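Side-chain contacts in catechol 2,3-dioxygenase (Pseudomonas sp. KL28, PDB 3HPY), which probably cleaves the aromatic ring of catechol with O2 next to its two hydroxyls, at an iron centre, to give 2-hydroxy-6-oxohexa-2,4-dienoate: residues Lys167-Val172 against His201-Val206; Ser188-Trp193 against Trp284-Phe289; Phe110-Pro113 against Leu117-Leu120; Ile66-Phe71 against Gly105-Phe110. One frame throughout, in Å; residues are numbered along the deposited sequence.

Contact 1 of 4, residues Lys167-Val172 against His201-Val206. With MCT (4-methylcatechol), chain J.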
# COMPACT_ATOMS: atom_id res chain seq x y z
N LYS C 167 33.98 3.39 -17.59
CA LYS C 167 34.35 3.40 -19.00
C LYS C 167 34.03 2.07 -19.68
O LYS C 167 33.44 2.05 -20.76
CB LYS C 167 35.84 3.70 -19.18
CG LYS C 167 36.28 5.06 -18.68
CD LYS C 167 37.74 5.38 -19.08
CE LYS C 167 38.79 4.67 -18.19
NZ LYS C 167 38.94 3.20 -18.45
N ILE C 168 34.43 0.97 -19.05
CA ILE C 168 34.18 -0.34 -19.64
C ILE C 168 32.68 -0.58 -19.76
O ILE C 168 32.20 -1.08 -20.78
CB ILE C 168 34.79 -1.45 -18.78
CG1 ILE C 168 36.29 -1.22 -18.63
CG2 ILE C 168 34.53 -2.80 -19.42
CD1 ILE C 168 36.94 -2.11 -17.60
N PHE C 169 31.94 -0.24 -18.71
CA PHE C 169 30.50 -0.44 -18.75
C PHE C 169 29.79 0.44 -19.76
O PHE C 169 28.94 -0.05 -20.51
CB PHE C 169 29.88 -0.23 -17.36
CG PHE C 169 29.91 -1.47 -16.51
CD1 PHE C 169 31.04 -1.78 -15.76
CD2 PHE C 169 28.85 -2.36 -16.53
CE1 PHE C 169 31.11 -2.97 -15.04
CE2 PHE C 169 28.91 -3.56 -15.81
CZ PHE C 169 30.04 -3.87 -15.06
N THR C 170 30.12 1.73 -19.80
CA THR C 170 29.45 2.65 -20.72
C THR C 170 30.03 2.69 -22.14
O THR C 170 29.32 3.03 -23.09
CB THR C 170 29.41 4.12 -20.18
OG1 THR C 170 30.72 4.70 -20.22
CG2 THR C 170 28.88 4.14 -18.75
N GLU C 171 31.31 2.36 -22.29
CA GLU C 171 31.89 2.38 -23.62
C GLU C 171 31.99 1.00 -24.26
O GLU C 171 32.15 0.89 -25.47
CB GLU C 171 33.27 3.05 -23.59
CG GLU C 171 33.21 4.48 -23.10
CD GLU C 171 34.48 5.27 -23.39
OE1 GLU C 171 35.59 4.74 -23.16
OE2 GLU C 171 34.36 6.42 -23.85
N VAL C 172 31.86 -0.05 -23.46
CA VAL C 172 31.96 -1.40 -23.98
C VAL C 172 30.70 -2.27 -23.80
O VAL C 172 30.26 -2.93 -24.74
CB VAL C 172 33.16 -2.14 -23.37
CG1 VAL C 172 33.35 -3.49 -24.04
CG2 VAL C 172 34.41 -1.30 -23.51
N HIS C 201 18.90 1.06 -12.27
CA HIS C 201 20.24 0.49 -12.34
C HIS C 201 20.27 -1.03 -12.29
O HIS C 201 19.46 -1.67 -11.61
CB HIS C 201 21.14 1.04 -11.24
CG HIS C 201 20.76 0.60 -9.87
ND1 HIS C 201 19.45 0.55 -9.44
CD2 HIS C 201 21.52 0.22 -8.81
CE1 HIS C 201 19.42 0.17 -8.18
NE2 HIS C 201 20.66 -0.04 -7.77
N ASP C 202 21.20 -1.61 -13.03
CA ASP C 202 21.36 -3.05 -13.05
C ASP C 202 22.57 -3.40 -12.20
O ASP C 202 22.74 -4.55 -11.77
CB ASP C 202 21.54 -3.53 -14.49
CG ASP C 202 20.24 -3.44 -15.28
OD1 ASP C 202 19.40 -4.36 -15.17
OD2 ASP C 202 20.06 -2.42 -16.00
N ILE C 203 23.40 -2.40 -11.93
CA ILE C 203 24.60 -2.59 -11.12
C ILE C 203 25.16 -1.24 -10.69
O ILE C 203 24.97 -0.22 -11.37
CB ILE C 203 25.68 -3.38 -11.92
CG1 ILE C 203 26.80 -3.84 -10.98
CG2 ILE C 203 26.23 -2.52 -13.05
CD1 ILE C 203 27.73 -4.89 -11.61
N ALA C 204 25.83 -1.22 -9.54
CA ALA C 204 26.43 0.02 -9.03
C ALA C 204 27.78 -0.27 -8.40
O ALA C 204 28.05 -1.39 -7.99
CB ALA C 204 25.50 0.68 -8.00
N PHE C 205 28.62 0.76 -8.35
CA PHE C 205 29.97 0.67 -7.79
C PHE C 205 30.27 1.88 -6.90
O PHE C 205 29.85 3.00 -7.19
CB PHE C 205 31.05 0.63 -8.89
CG PHE C 205 31.04 -0.61 -9.73
CD1 PHE C 205 30.24 -0.70 -10.87
CD2 PHE C 205 31.85 -1.69 -9.40
CE1 PHE C 205 30.24 -1.84 -11.65
CE2 PHE C 205 31.85 -2.84 -10.19
CZ PHE C 205 31.04 -2.92 -11.31
N VAL C 206 31.02 1.64 -5.83
CA VAL C 206 31.40 2.71 -4.93
C VAL C 206 32.92 2.65 -4.76
O VAL C 206 33.48 1.58 -4.53
CB VAL C 206 30.71 2.56 -3.56
CG1 VAL C 206 31.11 3.70 -2.65
CG2 VAL C 206 29.21 2.56 -3.74
C1 MCT J . 21.78 3.06 -3.05
C2 MCT J . 22.23 1.77 -2.75
C3 MCT J . 21.54 0.66 -3.30
O3 MCT J . 21.96 -0.58 -3.01
C4 MCT J . 20.42 0.84 -4.15
O4 MCT J . 19.77 -0.24 -4.66
C5 MCT J . 19.97 2.16 -4.45
C6 MCT J . 20.66 3.26 -3.90
C MCT J . 22.50 4.24 -2.47

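Contact 2 of 4, residues Ser188-Trp193 against Trp284-Phe289. With MCT (4-methylcatechol), chain J.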
# COMPACT_ATOMS: atom_id res chain seq x y z
N SER C 188 34.85 13.86 -9.14
CA SER C 188 35.15 12.54 -9.68
C SER C 188 34.01 11.75 -9.04
O SER C 188 33.54 12.11 -7.96
CB SER C 188 36.50 12.04 -9.18
OG SER C 188 36.53 11.98 -7.77
N ASP C 189 33.54 10.69 -9.69
CA ASP C 189 32.45 9.94 -9.11
C ASP C 189 32.89 8.96 -8.04
O ASP C 189 33.72 8.08 -8.27
CB ASP C 189 31.65 9.20 -10.19
CG ASP C 189 31.22 10.11 -11.31
OD1 ASP C 189 30.79 11.25 -11.03
OD2 ASP C 189 31.31 9.68 -12.48
N MET C 190 32.31 9.15 -6.86
CA MET C 190 32.56 8.33 -5.68
C MET C 190 31.68 7.09 -5.71
O MET C 190 32.02 6.04 -5.17
CB MET C 190 32.24 9.14 -4.43
CG MET C 190 32.40 8.37 -3.14
SD MET C 190 32.20 9.40 -1.67
CE MET C 190 30.45 9.19 -1.33
N GLY C 191 30.52 7.26 -6.35
CA GLY C 191 29.54 6.20 -6.48
C GLY C 191 28.88 6.34 -7.84
O GLY C 191 28.61 7.44 -8.31
N ILE C 192 28.58 5.21 -8.45
CA ILE C 192 28.03 5.21 -9.79
C ILE C 192 26.93 4.15 -9.95
O ILE C 192 27.11 3.00 -9.54
CB ILE C 192 29.25 5.03 -10.74
CG1 ILE C 192 29.90 6.39 -11.00
CG2 ILE C 192 28.88 4.31 -11.99
CD1 ILE C 192 31.18 6.32 -11.81
N TRP C 193 25.78 4.56 -10.50
CA TRP C 193 24.64 3.66 -10.73
C TRP C 193 24.39 3.47 -12.23
O TRP C 193 23.87 4.36 -12.90
CB TRP C 193 23.38 4.22 -10.06
CG TRP C 193 23.41 4.07 -8.57
CD1 TRP C 193 22.77 3.12 -7.83
CD2 TRP C 193 24.23 4.80 -7.66
NE1 TRP C 193 23.14 3.21 -6.51
CE2 TRP C 193 24.04 4.23 -6.38
CE3 TRP C 193 25.12 5.88 -7.81
CZ2 TRP C 193 24.71 4.71 -5.24
CZ3 TRP C 193 25.78 6.36 -6.68
CH2 TRP C 193 25.57 5.77 -5.41
N TRP C 284 24.42 13.78 -6.92
CA TRP C 284 24.26 14.07 -5.50
C TRP C 284 25.60 14.59 -4.98
O TRP C 284 26.64 14.05 -5.31
CB TRP C 284 23.85 12.82 -4.73
CG TRP C 284 22.44 12.39 -5.00
CD1 TRP C 284 21.97 11.77 -6.12
CD2 TRP C 284 21.30 12.61 -4.15
NE1 TRP C 284 20.61 11.59 -6.03
CE2 TRP C 284 20.17 12.10 -4.83
CE3 TRP C 284 21.13 13.19 -2.89
CZ2 TRP C 284 18.88 12.15 -4.29
CZ3 TRP C 284 19.84 13.25 -2.35
CH2 TRP C 284 18.73 12.72 -3.05
N THR C 285 25.55 15.67 -4.20
CA THR C 285 26.77 16.24 -3.63
C THR C 285 27.25 15.34 -2.49
O THR C 285 26.45 14.67 -1.84
CB THR C 285 26.51 17.64 -3.06
OG1 THR C 285 25.47 17.56 -2.08
CG2 THR C 285 26.09 18.58 -4.17
N TYR C 286 28.56 15.32 -2.25
CA TYR C 286 29.13 14.49 -1.19
C TYR C 286 28.58 14.82 0.19
O TYR C 286 28.22 13.92 0.96
CB TYR C 286 30.66 14.62 -1.15
CG TYR C 286 31.33 13.79 -0.07
CD1 TYR C 286 31.54 12.42 -0.24
CD2 TYR C 286 31.76 14.37 1.12
CE1 TYR C 286 32.16 11.65 0.74
CE2 TYR C 286 32.38 13.61 2.12
CZ TYR C 286 32.57 12.25 1.92
OH TYR C 286 33.19 11.50 2.90
N ASP C 287 28.52 16.11 0.51
CA ASP C 287 28.05 16.54 1.82
C ASP C 287 26.61 16.11 2.07
O ASP C 287 26.23 15.82 3.21
CB ASP C 287 28.18 18.07 1.94
CG ASP C 287 27.02 18.82 1.32
OD1 ASP C 287 25.93 18.86 1.94
OD2 ASP C 287 27.19 19.36 0.21
N ASN C 288 25.83 16.01 1.00
CA ASN C 288 24.43 15.62 1.12
C ASN C 288 24.20 14.13 0.88
O ASN C 288 23.08 13.69 0.66
CB ASN C 288 23.60 16.44 0.13
CG ASN C 288 22.14 16.49 0.50
OD1 ASN C 288 21.32 15.71 -0.00
ND2 ASN C 288 21.79 17.40 1.40
N PHE C 289 25.26 13.34 0.95
CA PHE C 289 25.11 11.93 0.69
C PHE C 289 24.26 11.12 1.74
O PHE C 289 23.72 10.07 1.40
CB PHE C 289 26.54 11.41 0.41
CG PHE C 289 26.65 9.94 0.17
CD1 PHE C 289 26.05 9.30 -0.94
CD2 PHE C 289 27.30 9.17 1.12
CE1 PHE C 289 26.14 7.88 -1.11
CE2 PHE C 289 27.40 7.77 0.99
CZ PHE C 289 26.81 7.12 -0.12
C1 MCT J . 21.78 3.06 -3.05
C2 MCT J . 22.23 1.77 -2.75
C3 MCT J . 21.54 0.66 -3.30
O3 MCT J . 21.96 -0.58 -3.01
C4 MCT J . 20.42 0.84 -4.15
O4 MCT J . 19.77 -0.24 -4.66
C5 MCT J . 19.97 2.16 -4.45
C6 MCT J . 20.66 3.26 -3.90
C MCT J . 22.50 4.24 -2.47

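Contact 3 of 4, residues Phe110-Pro113 against Leu117-Leu120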
# COMPACT_ATOMS: atom_id res chain seq x y z
N PHE C 110 35.73 -11.94 -17.15
CA PHE C 110 36.87 -11.04 -17.14
C PHE C 110 36.95 -10.35 -15.79
O PHE C 110 36.00 -10.41 -15.00
CB PHE C 110 36.75 -10.02 -18.28
CG PHE C 110 35.56 -9.11 -18.16
CD1 PHE C 110 35.64 -7.92 -17.45
CD2 PHE C 110 34.35 -9.45 -18.77
CE1 PHE C 110 34.54 -7.07 -17.35
CE2 PHE C 110 33.24 -8.61 -18.67
CZ PHE C 110 33.34 -7.41 -17.96
N GLU C 111 38.07 -9.70 -15.51
CA GLU C 111 38.25 -9.01 -14.23
C GLU C 111 38.28 -7.51 -14.46
O GLU C 111 38.90 -7.02 -15.41
CB GLU C 111 39.55 -9.46 -13.55
CG GLU C 111 39.68 -9.01 -12.09
CD GLU C 111 41.04 -9.32 -11.48
OE1 GLU C 111 41.51 -10.47 -11.57
OE2 GLU C 111 41.64 -8.39 -10.89
N LEU C 112 37.58 -6.78 -13.60
CA LEU C 112 37.53 -5.32 -13.69
C LEU C 112 38.65 -4.72 -12.86
O LEU C 112 39.25 -5.39 -12.02
CB LEU C 112 36.18 -4.80 -13.19
CG LEU C 112 34.92 -4.92 -14.05
CD1 LEU C 112 33.72 -4.43 -13.24
CD2 LEU C 112 35.06 -4.10 -15.33
N PRO C 113 38.93 -3.42 -13.07
CA PRO C 113 39.98 -2.70 -12.34
C PRO C 113 39.68 -2.72 -10.84
O PRO C 113 40.60 -2.62 -10.01
CB PRO C 113 39.89 -1.30 -12.91
CG PRO C 113 39.46 -1.54 -14.31
CD PRO C 113 38.39 -2.59 -14.15
N LEU C 117 35.10 -9.98 -10.55
CA LEU C 117 34.98 -10.81 -11.74
C LEU C 117 33.57 -10.69 -12.30
O LEU C 117 32.59 -10.84 -11.58
CB LEU C 117 35.27 -12.28 -11.40
CG LEU C 117 36.53 -12.56 -10.59
CD1 LEU C 117 36.75 -14.06 -10.51
CD2 LEU C 117 37.72 -11.89 -11.24
N ILE C 118 33.47 -10.42 -13.60
CA ILE C 118 32.18 -10.27 -14.26
C ILE C 118 32.01 -11.39 -15.29
O ILE C 118 32.98 -11.85 -15.89
CB ILE C 118 32.10 -8.92 -14.99
CG1 ILE C 118 32.50 -7.79 -14.04
CG2 ILE C 118 30.69 -8.68 -15.51
CD1 ILE C 118 31.55 -7.57 -12.89
N GLU C 119 30.77 -11.84 -15.47
CA GLU C 119 30.49 -12.90 -16.42
C GLU C 119 29.41 -12.47 -17.41
O GLU C 119 28.52 -11.69 -17.06
CB GLU C 119 30.04 -14.16 -15.69
CG GLU C 119 31.16 -15.13 -15.34
CD GLU C 119 30.63 -16.43 -14.76
OE1 GLU C 119 29.49 -16.80 -15.09
OE2 GLU C 119 31.38 -17.09 -14.00
N LEU C 120 29.49 -12.97 -18.63
CA LEU C 120 28.52 -12.69 -19.68
C LEU C 120 28.16 -14.02 -20.33
O LEU C 120 29.05 -14.78 -20.73
CB LEU C 120 29.13 -11.75 -20.73
CG LEU C 120 28.83 -10.24 -20.68
CD1 LEU C 120 28.89 -9.70 -19.27
CD2 LEU C 120 29.83 -9.53 -21.56

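Contact 4 of 4, residues Ile66-Phe71 against Gly105-Phe110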
# COMPACT_ATOMS: atom_id res chain seq x y z
N ILE C 66 31.57 -12.41 -2.67
CA ILE C 66 31.13 -12.81 -4.00
C ILE C 66 32.25 -13.35 -4.87
O ILE C 66 33.34 -12.79 -4.92
CB ILE C 66 30.47 -11.63 -4.74
CG1 ILE C 66 29.99 -12.08 -6.12
CG2 ILE C 66 31.47 -10.47 -4.88
CD1 ILE C 66 29.15 -11.06 -6.83
N ASP C 67 31.99 -14.46 -5.57
CA ASP C 67 32.98 -15.03 -6.47
C ASP C 67 32.88 -14.27 -7.79
O ASP C 67 33.87 -13.76 -8.30
CB ASP C 67 32.72 -16.52 -6.72
CG ASP C 67 32.89 -17.36 -5.47
OD1 ASP C 67 33.77 -17.03 -4.64
OD2 ASP C 67 32.16 -18.37 -5.31
N PHE C 68 31.67 -14.17 -8.31
CA PHE C 68 31.46 -13.48 -9.57
C PHE C 68 30.00 -13.07 -9.79
O PHE C 68 29.09 -13.58 -9.13
CB PHE C 68 31.94 -14.36 -10.73
CG PHE C 68 31.31 -15.71 -10.77
CD1 PHE C 68 30.08 -15.90 -11.41
CD2 PHE C 68 31.94 -16.81 -10.19
CE1 PHE C 68 29.50 -17.17 -11.46
CE2 PHE C 68 31.36 -18.08 -10.23
CZ PHE C 68 30.13 -18.26 -10.88
N PHE C 69 29.80 -12.14 -10.71
CA PHE C 69 28.48 -11.62 -11.03
C PHE C 69 28.29 -11.66 -12.55
O PHE C 69 29.06 -11.05 -13.29
CB PHE C 69 28.35 -10.19 -10.53
CG PHE C 69 26.95 -9.65 -10.54
CD1 PHE C 69 26.58 -8.67 -11.45
CD2 PHE C 69 26.00 -10.13 -9.64
CE1 PHE C 69 25.28 -8.17 -11.46
CE2 PHE C 69 24.71 -9.63 -9.64
CZ PHE C 69 24.35 -8.64 -10.55
N GLY C 70 27.27 -12.37 -13.01
CA GLY C 70 27.04 -12.49 -14.44
C GLY C 70 25.85 -11.75 -15.01
O GLY C 70 24.89 -11.45 -14.31
N PHE C 71 25.93 -11.47 -16.31
CA PHE C 71 24.87 -10.77 -17.04
C PHE C 71 24.46 -11.57 -18.27
O PHE C 71 25.30 -11.97 -19.07
CB PHE C 71 25.37 -9.41 -17.52
CG PHE C 71 25.56 -8.40 -16.43
CD1 PHE C 71 24.49 -7.62 -16.01
CD2 PHE C 71 26.82 -8.17 -15.87
CE1 PHE C 71 24.67 -6.63 -15.07
CE2 PHE C 71 27.00 -7.17 -14.92
CZ PHE C 71 25.93 -6.40 -14.52
N GLY C 105 25.06 -22.25 -20.19
CA GLY C 105 25.90 -22.31 -21.36
C GLY C 105 27.24 -21.70 -21.06
O GLY C 105 27.49 -21.24 -19.94
N GLU C 106 28.13 -21.70 -22.04
CA GLU C 106 29.44 -21.14 -21.82
C GLU C 106 29.29 -19.65 -21.58
O GLU C 106 28.37 -19.02 -22.11
CB GLU C 106 30.31 -21.41 -23.02
CG GLU C 106 29.76 -20.78 -24.25
CD GLU C 106 30.67 -20.92 -25.43
OE1 GLU C 106 30.35 -20.33 -26.48
OE2 GLU C 106 31.71 -21.63 -25.33
N ARG C 107 30.20 -19.09 -20.79
CA ARG C 107 30.17 -17.68 -20.45
C ARG C 107 31.54 -17.04 -20.56
O ARG C 107 32.57 -17.71 -20.40
CB ARG C 107 29.66 -17.51 -19.01
CG ARG C 107 29.10 -18.79 -18.40
CD ARG C 107 29.58 -18.96 -16.97
NE ARG C 107 29.62 -20.36 -16.59
CZ ARG C 107 30.10 -20.82 -15.43
NH1 ARG C 107 30.57 -19.97 -14.52
NH2 ARG C 107 30.11 -22.12 -15.19
N VAL C 108 31.56 -15.74 -20.83
CA VAL C 108 32.80 -14.99 -20.96
C VAL C 108 33.05 -14.29 -19.63
O VAL C 108 32.20 -13.53 -19.18
CB VAL C 108 32.68 -13.93 -22.07
CG1 VAL C 108 34.03 -13.30 -22.35
CG2 VAL C 108 32.12 -14.56 -23.33
N ARG C 109 34.19 -14.57 -19.01
CA ARG C 109 34.50 -13.94 -17.73
C ARG C 109 35.76 -13.09 -17.80
O ARG C 109 36.73 -13.47 -18.45
CB ARG C 109 34.68 -15.00 -16.63
CG ARG C 109 34.82 -14.41 -15.23
CD ARG C 109 35.25 -15.45 -14.21
NE ARG C 109 34.30 -16.55 -14.07
CZ ARG C 109 34.51 -17.62 -13.29
NH1 ARG C 109 35.63 -17.72 -12.59
NH2 ARG C 109 33.59 -18.58 -13.22
N PHE C 110 35.73 -11.94 -17.15
CA PHE C 110 36.87 -11.04 -17.14
C PHE C 110 36.95 -10.35 -15.79
O PHE C 110 36.00 -10.41 -15.00
CB PHE C 110 36.75 -10.02 -18.28
CG PHE C 110 35.56 -9.11 -18.16
CD1 PHE C 110 35.64 -7.92 -17.45
CD2 PHE C 110 34.35 -9.45 -18.77
CE1 PHE C 110 34.54 -7.07 -17.35
CE2 PHE C 110 33.24 -8.61 -18.67
CZ PHE C 110 33.34 -7.41 -17.96

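Contact 1 of 4, residues Lys167-Val172 against His201-Val206
F169 is the one helix residue of 167-172 that reaches the strand, and its ring meets I203 and F205 in a buried patch with no hydrogen bond across it. The two phenyl groups come together obliquely, neither stacked nor edge-to-face: their planes stand at 56°, and CE1 of F169 lies 3.7 Å from CE1 of F205. Across the same ring, CE2 of F169 reaches CG2 of I203 at 4.0 Å. CG1 of I203 runs anti to the backbone N (chi1 -168°), which turns the CG2 methyl to the ring. In both pairs the side chains cross at roughly a right angle, so each touches the ring with just a few atoms.

Against this tight, fully buried trio stands the looser outer side of the helix, where E171 is exposed and K167 partly so, its NZ reaching the hydroxyl of Y89. Beyond the apolar patch, H201 belongs to the pocket that holds 4-methylcatechol: its NE2 donates a weak, bent hydrogen bond of 3.2 Å to O4 of the ligand, which lies at the edge of the imidazole and in its plane. Where the segment enters the strand, D202 and I203 both face L194 in a classic beta bulge.

Strand 203-207 runs between 151-159 and 189-195, and helix 162-171 lies against this sheet. L157 and L194 flank the patch from those two strands, L112 packs on both F169 and F205, and F175 meets the F169 ring edge-to-face.

Contact 2 of 4, residues Ser188-Trp193 against Trp284-Phe289
M190 reaches across to two aromatic rings and presents a different atom to each. Its sulfur comes in at the edge of Y286, in the plane of that ring, with SD 3.3 Å from CE1. Its terminal methyl sits instead over the middle of the F289 ring, CE being 4.0 Å from the ring centroid and 11° off the normal, a CH-pi contact over the face. One side chain can do both because it is stretched out as far as the sulfur (chi1 177°) and then bends at chi3 to 93°, swinging CE away from the line of the chain. The methyl also brushes the rim of Y286, with CE 3.6 Å from CD1.

This is a Met-aromatic contact, with a turn on one side of it and a bulge on the other. Y286 to F289 form a type I beta turn, closed by the bond from F289 N to Y286 O; the turn carries both rings on one short span, with F289 opening helix 289-293. On the other segment M190 and G191 both face V181 in a classic beta bulge, where strand 189-195 turns a corner.

Past the corner, W193 meets 4-methylcatechol obliquely, its CZ2 3.6 Å from the methyl carbon C of the ligand. The ring of Y286 is at the exposed end of the contact, while that of F289 also packs on V181. Just before the turn, T285 N donates a hydrogen bond to OD1 of N135 of a second subunit.

Contact 3 of 4, residues Phe110-Pro113 against Leu117-Leu120
F110 and I118 form an antiparallel hydrogen-bonded pair, with F110 N to I118 O at 3.0 Å and I118 N to F110 O at 2.9 Å, followed by E111 opposite L117 as a non-hydrogen-bonded pair. The second of these bonds is nearly straight, at 169° at the hydrogen. The same carbonyl O of F110 takes a CH...O contact from CA of L117.

On the face that carries F110 and I118, the phenyl ring lies over its partner. CG of F110 stands between the backbone N and the carbonyl carbon (chi1 63°), which folds the ring back toward the neighbouring strand. One face then rests on I118, whose CB is 3.9 Å from the ring centroid and offset toward the rim, nearest to CZ. This CH-pi contact is joined by L112, which places CD2 at the edge of the same ring, in its plane, while CD1 touches CG1 of I118 at 3.7 Å. I118 is therefore gripped through its CB by F110 and through its CG1 branch by L112.

The opposite face holds a lighter contact. E111 runs out extended with CG anti to the backbone N, and its CG meets CD2 of L117 at 3.6 Å; the aliphatic part of the glutamate does the touching, and the residue is exposed.

L112 packs on V165, I168 and F169 of helix 162-171. The motif is a beta hairpin of strands 107-111 and 117-121, in the eight-stranded mixed sheet of the N-terminal vicinal oxygen chelate (VOC) fold.

Contact 4 of 4, residues Ile66-Phe71 against Gly105-Phe110
The guanidinium of R109 lies flat on the ring of F68, the two planes 18° apart and the centres 4.6 Å from each other. This off-centre cation-pi stack, in the N-terminal sheet of the VOC fold, reaches across strand 117-121, which runs between 65-73 and 107-111. NH2 of R109 does the touching, 3.8 Å from CE2 of F68 and over the rim of the face. R107 adds a glancing contact at the ring's far end, with NH1 4.0 Å from CZ and the planes turned by 37°.

The next shell is ionic. E119, on the middle strand, offers OE2 to NH2 of R109 and NH1 of R107 in two salt bridges, so a single carboxylate oxygen draws both arginines beside the phenyl ring. R107 NH2 is held in turn by E100. On the F68 side the chain turns a corner at D67, where D67 and F68 both face Q13 in a classic beta bulge. With E119 between them, the guanidiniums sit close: NH1 of R107 lies at the edge of R109, in its plane, 3.6 Å from NH2.

How the contacts relate
H201, just before strand 203-207, and W193, on the neighbouring strand 189-195, both touch the bound 4-methylcatechol, so contacts 1 and 2 meet at the ligand, H201 CD2 being 3.3 Å from W193 CD1; F205 O accepts a probable hydrogen bond from I192 N at 2.8 Å. The iron, held by H154, H216 and E267, is about 9 Å from the side chain of I203. Contacts 3 and 4 share F110 and one sheet of the N-terminal half, their centres 7 Å apart. Contact 1 ties the halves together. L112 of contact 3 brings CD1 within 3.5 Å of F169 CE1, and F71 of contact 4 puts CZ 3.7 Å from I203 CD1. Contact 2 touches neither contact 3 nor contact 4.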